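Local structure of indole-3-pyruvate decarboxylase (Azospirillum brasilense, 2NXW) at residues A[153-158]-A[181-186]; A[512-517]-A[537-542]. The protein catalyses the thiamine diphosphate- and magnesium-dependent decarboxylation of indole-3-pyruvate to indole-3-acetaldehyde and carbon dioxide, a step of auxin biosynthesis. One frame throughout, in Å; residues are numbered along the deposited sequence.

Contact 1: A[153-158]-A[181-186]; sequences ARLDDP and LEIPRN
Ala-153 and Leu-155 hold Glu-182 through its backbone: Glu-182 N donates to Ala-153 O (3.0 Å), and Leu-155 N donates to Glu-182 O (2.8 Å, N-H...O angle 159°). Glu-182 thus bonds to the residues before and after its register partner Arg-154, the pattern of parallel strands. Weaker CA-H...O approaches from Leu-181 and Arg-154 to the same two carbonyl oxygens supplement these bonds. The pair forms the first and last strands of the beta-alpha-beta unit 152-154, 161-175, 179-184, at the outer end of the N-terminal parallel sheet, away from the cofactor sites.

Apolar contacts gather on the face that carries Ala-153 and Leu-181. Ala-153 CB meets Leu-181 CD2 at 3.8 Å, and Leu-155 CD1 comes against Ile-183 CG1 at 4.0 Å; helices 161-175 and 23-33 cover this side. Where the pairing ends, the Pro-184 ring takes over, with CD 3.4 Å from Leu-155 O and CG near the edge of the Arg-154 guanidinium.

Charges lie on the other face. Arg-154 is fully extended, CG trans to the backbone N (chi1 173°), which brings its CD across Glu-182 OE2. Its NE remains 4.3 Å from that oxygen, beyond a salt bridge, and the guanidinium and carboxylate planes are 55° apart. Within 153-158, Arg-154 NE and Asp-156 OD2 (3.2 Å) form a salt bridge of charge alone, no N-H pointing at the oxygen, while Glu-182 OE1 is hydrogen-bonded to Tyr-180 OH.

The junction across the strands thus rests on backbone bonds and apolar contact; the Arg-154 and Glu-182 charges probably add only a weak, undirected attraction.

Contact 2: A[512-517]-A[537-542]; sequences RVRTRA and EAMIPR
Met-539 lays its thioether over one face of the Arg-512 guanidinium, CE sitting 3.7 Å above the centre of the plane and SD 3.5 Å from Arg-512 NE. Two successive bends of the methionine chain (chi2 -50°, chi3 -70°) fold the methyl group back to this place. The same residue also serves Arg-514, whose guanidinium receives Met-539 CG over one face, displaced toward the rim, so Met-539 lies against two arginines.

The edge of the Arg-512 guanidinium is used by Glu-537. NE donates to Glu-537 OE1 (3.0 Å, nearly straight at 174°) and NH2 to Glu-537 OE2 (2.9 Å), a side-on, two-nitrogen salt bridge. It is not coplanar: both carboxylate oxygens are approached from above their plane. Further bonds grip the carboxylate, from Asn-475 ND2 and Phe-499 N to OE2 and from Ala-500 N to OE1, while Arg-512 NH2 has a second anionic partner in Asp-496. Such a network should fix the carboxylate's rotation and probably stabilises its negative charge.

Beneath these groups the backbones pair in parallel: Val-513 N bonds to Glu-537 O (2.8 Å), and Met-539 N to Val-513 O (3.0 Å). Beyond the last bridge a water donates to both Arg-514 O and Met-539 O, joining the two strands' ends where direct bonding stops.

The side chain of Glu-537 lies about 7 Å from that of Asp-449. Strands 509-513 and 534-539, joined by helix 516-528, form a beta-alpha-beta unit at the edge of the parallel sheet in which the magnesium ligands Asp-449 and Asn-476 directly follow strands 443-448 and 470-475, as characteristic of the C-terminal domain of thiamine diphosphate enzymes.

In the fold
From the N terminus, the chain first builds a parallel sheet in which contact 1 closes a loop: strand 152-154 leads through helix 161-175 and returns as strand 179-184, setting 152-154 at the outer end. After the central mixed sheet, a second parallel sheet ends likewise, with contact 2 bringing strand 534-539 beside outermost strand 509-513 after helix 516-528. Each contact joins the two strands of a beta-alpha-beta unit, in sheets of the same strand order, 2-1-3-4-6-5. The two loops are in series, neither nesting nor crossing. Their centres lie 51 Å apart, on opposite sides of the chain's centre; only contact 2 lies near the magnesium site.

Contact 1: A[153-158]-A[181-186]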
loop_
_atom_site.group_PDB
_atom_site.type_symbol
_atom_site.label_atom_id
_atom_site.label_comp_id
_atom_site.label_asym_id
_atom_site.label_seq_id
_atom_site.Cartn_x
_atom_site.Cartn_y
_atom_site.Cartn_z
ATOM N N ALA A 153 -14.673 -0.902 -17.853
ATOM C CA ALA A 153 -14.307 -0.746 -19.247
ATOM C C ALA A 153 -14.531 0.683 -19.690
ATOM O O ALA A 153 -15.485 1.336 -19.271
ATOM C CB ALA A 153 -15.110 -1.699 -20.139
ATOM N N ARG A 154 -13.612 1.183 -20.508
ATOM C CA ARG A 154 -13.749 2.500 -21.095
ATOM C C ARG A 154 -14.137 2.158 -22.529
ATOM O O ARG A 154 -13.360 1.534 -23.251
ATOM C CB ARG A 154 -12.427 3.269 -21.077
ATOM C CG ARG A 154 -12.531 4.577 -21.841
ATOM C CD ARG A 154 -11.258 5.406 -21.802
ATOM N NE ARG A 154 -11.397 6.569 -22.675
ATOM C CZ ARG A 154 -10.524 7.566 -22.750
ATOM N NH1 ARG A 154 -9.429 7.550 -21.998
ATOM N NH2 ARG A 154 -10.749 8.582 -23.579
ATOM N N LEU A 155 -15.341 2.544 -22.933
ATOM C CA LEU A 155 -15.822 2.238 -24.270
ATOM C C LEU A 155 -15.386 3.318 -25.260
ATOM O O LEU A 155 -16.206 4.085 -25.776
ATOM C CB LEU A 155 -17.346 2.094 -24.240
ATOM C CG LEU A 155 -17.868 1.093 -23.198
ATOM C CD1 LEU A 155 -19.387 1.012 -23.273
ATOM C CD2 LEU A 155 -17.252 -0.277 -23.442
ATOM N N ASP A 156 -14.085 3.350 -25.529
ATOM C CA ASP A 156 -13.509 4.339 -26.433
ATOM C C ASP A 156 -13.130 3.787 -27.808
ATOM O O ASP A 156 -12.486 4.476 -28.603
ATOM C CB ASP A 156 -12.271 4.974 -25.793
ATOM C CG ASP A 156 -11.222 3.950 -25.403
ATOM O OD1 ASP A 156 -11.298 2.789 -25.859
ATOM O OD2 ASP A 156 -10.304 4.315 -24.640
ATOM N N ASP A 157 -13.519 2.549 -28.077
ATOM C CA ASP A 157 -13.227 1.914 -29.362
ATOM C C ASP A 157 -14.482 1.167 -29.799
ATOM O O ASP A 157 -14.772 0.084 -29.289
ATOM C CB ASP A 157 -12.067 0.932 -29.212
ATOM C CG ASP A 157 -11.636 0.326 -30.534
ATOM O OD1 ASP A 157 -12.467 0.275 -31.463
ATOM O OD2 ASP A 157 -10.470 -0.111 -30.635
ATOM N N PRO A 158 -15.243 1.736 -30.751
ATOM C CA PRO A 158 -16.473 1.092 -31.223
ATOM C C PRO A 158 -16.329 -0.341 -31.725
ATOM O O PRO A 158 -17.259 -1.131 -31.605
ATOM C CB PRO A 158 -16.987 2.055 -32.299
ATOM C CG PRO A 158 -15.748 2.742 -32.773
ATOM C CD PRO A 158 -14.967 2.967 -31.508
ATOM N N LEU A 181 -18.690 1.454 -16.408
ATOM C CA LEU A 181 -18.546 1.695 -17.840
ATOM C C LEU A 181 -18.395 3.193 -18.038
ATOM O O LEU A 181 -19.236 3.972 -17.594
ATOM C CB LEU A 181 -19.774 1.196 -18.613
ATOM C CG LEU A 181 -19.954 -0.324 -18.633
ATOM C CD1 LEU A 181 -21.286 -0.690 -19.296
ATOM C CD2 LEU A 181 -18.784 -0.966 -19.394
ATOM N N GLU A 182 -17.317 3.592 -18.708
ATOM C CA GLU A 182 -17.024 4.994 -18.968
ATOM C C GLU A 182 -17.193 5.196 -20.474
ATOM O O GLU A 182 -16.576 4.487 -21.270
ATOM C CB GLU A 182 -15.583 5.264 -18.513
ATOM C CG GLU A 182 -15.127 6.696 -18.507
ATOM C CD GLU A 182 -13.757 6.825 -17.871
ATOM O OE1 GLU A 182 -13.661 6.765 -16.624
ATOM O OE2 GLU A 182 -12.769 6.968 -18.620
ATOM N N ILE A 183 -18.037 6.144 -20.864
ATOM C CA ILE A 183 -18.304 6.385 -22.280
ATOM C C ILE A 183 -17.955 7.798 -22.751
ATOM O O ILE A 183 -18.651 8.759 -22.420
ATOM C CB ILE A 183 -19.799 6.136 -22.612
ATOM C CG1 ILE A 183 -20.233 4.761 -22.091
ATOM C CG2 ILE A 183 -20.020 6.222 -24.120
ATOM C CD1 ILE A 183 -21.698 4.440 -22.349
ATOM N N PRO A 184 -16.856 7.947 -23.521
ATOM C CA PRO A 184 -16.457 9.266 -24.029
ATOM C C PRO A 184 -17.673 9.820 -24.789
ATOM O O PRO A 184 -18.323 9.088 -25.534
ATOM C CB PRO A 184 -15.288 8.932 -24.954
ATOM C CG PRO A 184 -14.663 7.737 -24.282
ATOM C CD PRO A 184 -15.873 6.910 -23.890
ATOM N N ARG A 185 -17.984 11.099 -24.635
ATOM C CA ARG A 185 -19.178 11.609 -25.296
ATOM C C ARG A 185 -19.230 11.507 -26.820
ATOM O O ARG A 185 -20.321 11.444 -27.385
ATOM C CB ARG A 185 -19.473 13.044 -24.853
ATOM C CG ARG A 185 -18.376 14.044 -25.075
ATOM C CD ARG A 185 -18.915 15.418 -24.746
ATOM N NE ARG A 185 -17.864 16.418 -24.631
ATOM C CZ ARG A 185 -18.068 17.662 -24.216
ATOM N NH1 ARG A 185 -19.290 18.056 -23.880
ATOM N NH2 ARG A 185 -17.050 18.506 -24.126
ATOM N N ASN A 186 -18.077 11.472 -27.482
ATOM C CA ASN A 186 -18.073 11.364 -28.944
ATOM C C ASN A 186 -18.289 9.924 -29.419
ATOM O O ASN A 186 -18.387 9.667 -30.624
ATOM C CB ASN A 186 -16.761 11.927 -29.527
ATOM C CG ASN A 186 -15.539 11.114 -29.129
ATOM O OD1 ASN A 186 -15.408 10.686 -27.980
ATOM N ND2 ASN A 186 -14.622 10.915 -30.078
#

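Contact 2: A[512-517]-A[537-542]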
loop_
_atom_site.group_PDB
_atom_site.type_symbol
_atom_site.label_atom_id
_atom_site.label_comp_id
_atom_site.label_asym_id
_atom_site.label_seq_id
_atom_site.Cartn_x
_atom_site.Cartn_y
_atom_site.Cartn_z
ATOM N N ARG A 512 -47.440 14.906 11.587
ATOM C CA ARG A 512 -46.593 14.659 12.754
ATOM C C ARG A 512 -47.494 14.047 13.819
ATOM O O ARG A 512 -48.561 14.588 14.130
ATOM C CB ARG A 512 -45.990 15.965 13.274
ATOM C CG ARG A 512 -45.302 15.822 14.637
ATOM C CD ARG A 512 -44.588 17.098 15.067
ATOM N NE ARG A 512 -43.307 17.252 14.384
ATOM C CZ ARG A 512 -42.304 17.998 14.832
ATOM N NH1 ARG A 512 -42.438 18.689 15.961
ATOM N NH2 ARG A 512 -41.139 17.989 14.204
ATOM N N VAL A 513 -47.080 12.914 14.364
ATOM C CA VAL A 513 -47.864 12.237 15.386
ATOM C C VAL A 513 -47.034 12.074 16.656
ATOM O O VAL A 513 -45.831 11.798 16.592
ATOM C CB VAL A 513 -48.382 10.841 14.893
ATOM C CG1 VAL A 513 -49.353 11.035 13.725
ATOM C CG2 VAL A 513 -47.226 9.946 14.460
ATOM N N ARG A 514 -47.680 12.286 17.804
ATOM C CA ARG A 514 -47.017 12.172 19.106
ATOM C C ARG A 514 -47.565 11.071 20.009
ATOM O O ARG A 514 -46.854 10.588 20.896
ATOM C CB ARG A 514 -47.094 13.501 19.852
ATOM C CG ARG A 514 -46.246 14.598 19.240
ATOM C CD ARG A 514 -46.228 15.851 20.127
ATOM N NE ARG A 514 -45.317 16.857 19.600
ATOM C CZ ARG A 514 -43.996 16.810 19.738
ATOM N NH1 ARG A 514 -43.434 15.806 20.400
ATOM N NH2 ARG A 514 -43.244 17.764 19.209
ATOM N N THR A 515 -48.827 10.691 19.820
ATOM C CA THR A 515 -49.411 9.640 20.647
ATOM C C THR A 515 -49.682 8.370 19.864
ATOM O O THR A 515 -49.732 8.373 18.621
ATOM C CB THR A 515 -50.737 10.082 21.280
ATOM O OG1 THR A 515 -51.719 10.255 20.250
ATOM C CG2 THR A 515 -50.564 11.390 22.023
ATOM N N ARG A 516 -49.853 7.269 20.587
ATOM C CA ARG A 516 -50.126 6.008 19.944
ATOM C C ARG A 516 -51.441 6.046 19.169
ATOM O O ARG A 516 -51.552 5.442 18.106
ATOM C CB ARG A 516 -50.109 4.888 20.980
ATOM C CG ARG A 516 -48.722 4.717 21.588
ATOM C CD ARG A 516 -48.540 3.422 22.350
ATOM N NE ARG A 516 -49.273 3.382 23.612
ATOM C CZ ARG A 516 -48.971 2.561 24.612
ATOM N NH1 ARG A 516 -47.944 1.725 24.495
ATOM N NH2 ARG A 516 -49.707 2.561 25.720
ATOM N N ALA A 517 -52.429 6.771 19.689
ATOM C CA ALA A 517 -53.708 6.881 18.992
ATOM C C ALA A 517 -53.507 7.641 17.678
ATOM O O ALA A 517 -54.056 7.255 16.646
ATOM C CB ALA A 517 -54.734 7.597 19.871
ATOM N N GLU A 537 -44.523 11.386 10.430
ATOM C CA GLU A 537 -43.402 11.783 11.276
ATOM C C GLU A 537 -43.762 11.404 12.706
ATOM O O GLU A 537 -44.540 12.108 13.366
ATOM C CB GLU A 537 -43.169 13.289 11.148
ATOM C CG GLU A 537 -42.013 13.777 12.001
ATOM C CD GLU A 537 -41.888 15.280 12.026
ATOM O OE1 GLU A 537 -42.880 15.989 11.730
ATOM O OE2 GLU A 537 -40.785 15.759 12.364
ATOM N N ALA A 538 -43.191 10.300 13.176
ATOM C CA ALA A 538 -43.479 9.790 14.514
ATOM C C ALA A 538 -42.478 10.318 15.516
ATOM O O ALA A 538 -41.297 9.984 15.441
ATOM C CB ALA A 538 -43.451 8.268 14.510
ATOM N N MET A 539 -42.947 11.147 16.446
ATOM C CA MET A 539 -42.065 11.695 17.473
ATOM C C MET A 539 -41.809 10.605 18.519
ATOM O O MET A 539 -42.735 9.978 19.025
ATOM C CB MET A 539 -42.710 12.921 18.120
ATOM C CG MET A 539 -43.188 13.974 17.112
ATOM S SD MET A 539 -41.907 14.438 15.884
ATOM C CE MET A 539 -40.764 15.338 16.945
ATOM N N ILE A 540 -40.538 10.375 18.823
ATOM C CA ILE A 540 -40.143 9.341 19.775
ATOM C C ILE A 540 -39.152 9.944 20.764
ATOM O O ILE A 540 -38.252 10.671 20.363
ATOM C CB ILE A 540 -39.437 8.182 19.037
ATOM C CG1 ILE A 540 -40.376 7.590 17.989
ATOM C CG2 ILE A 540 -38.973 7.104 20.029
ATOM C CD1 ILE A 540 -39.698 6.553 17.077
ATOM N N PRO A 541 -39.312 9.661 22.067
ATOM C CA PRO A 541 -38.351 10.237 23.014
ATOM C C PRO A 541 -36.960 9.602 22.885
ATOM O O PRO A 541 -36.816 8.461 22.437
ATOM C CB PRO A 541 -38.959 9.912 24.385
ATOM C CG PRO A 541 -40.413 9.675 24.111
ATOM C CD PRO A 541 -40.413 8.973 22.768
ATOM N N ARG A 542 -35.936 10.355 23.274
ATOM C CA ARG A 542 -34.586 9.818 23.281
ATOM C C ARG A 542 -34.539 8.749 24.375
ATOM O O ARG A 542 -35.279 8.830 25.373
ATOM C CB ARG A 542 -33.576 10.916 23.597
ATOM C CG ARG A 542 -33.472 11.954 22.509
ATOM C CD ARG A 542 -32.600 13.097 22.951
ATOM N NE ARG A 542 -32.554 14.156 21.952
ATOM C CZ ARG A 542 -32.236 15.415 22.220
ATOM N NH1 ARG A 542 -31.924 15.772 23.462
ATOM N NH2 ARG A 542 -32.265 16.326 21.264
HETATM O O HOH W 1 -44.243 10.319 21.194
#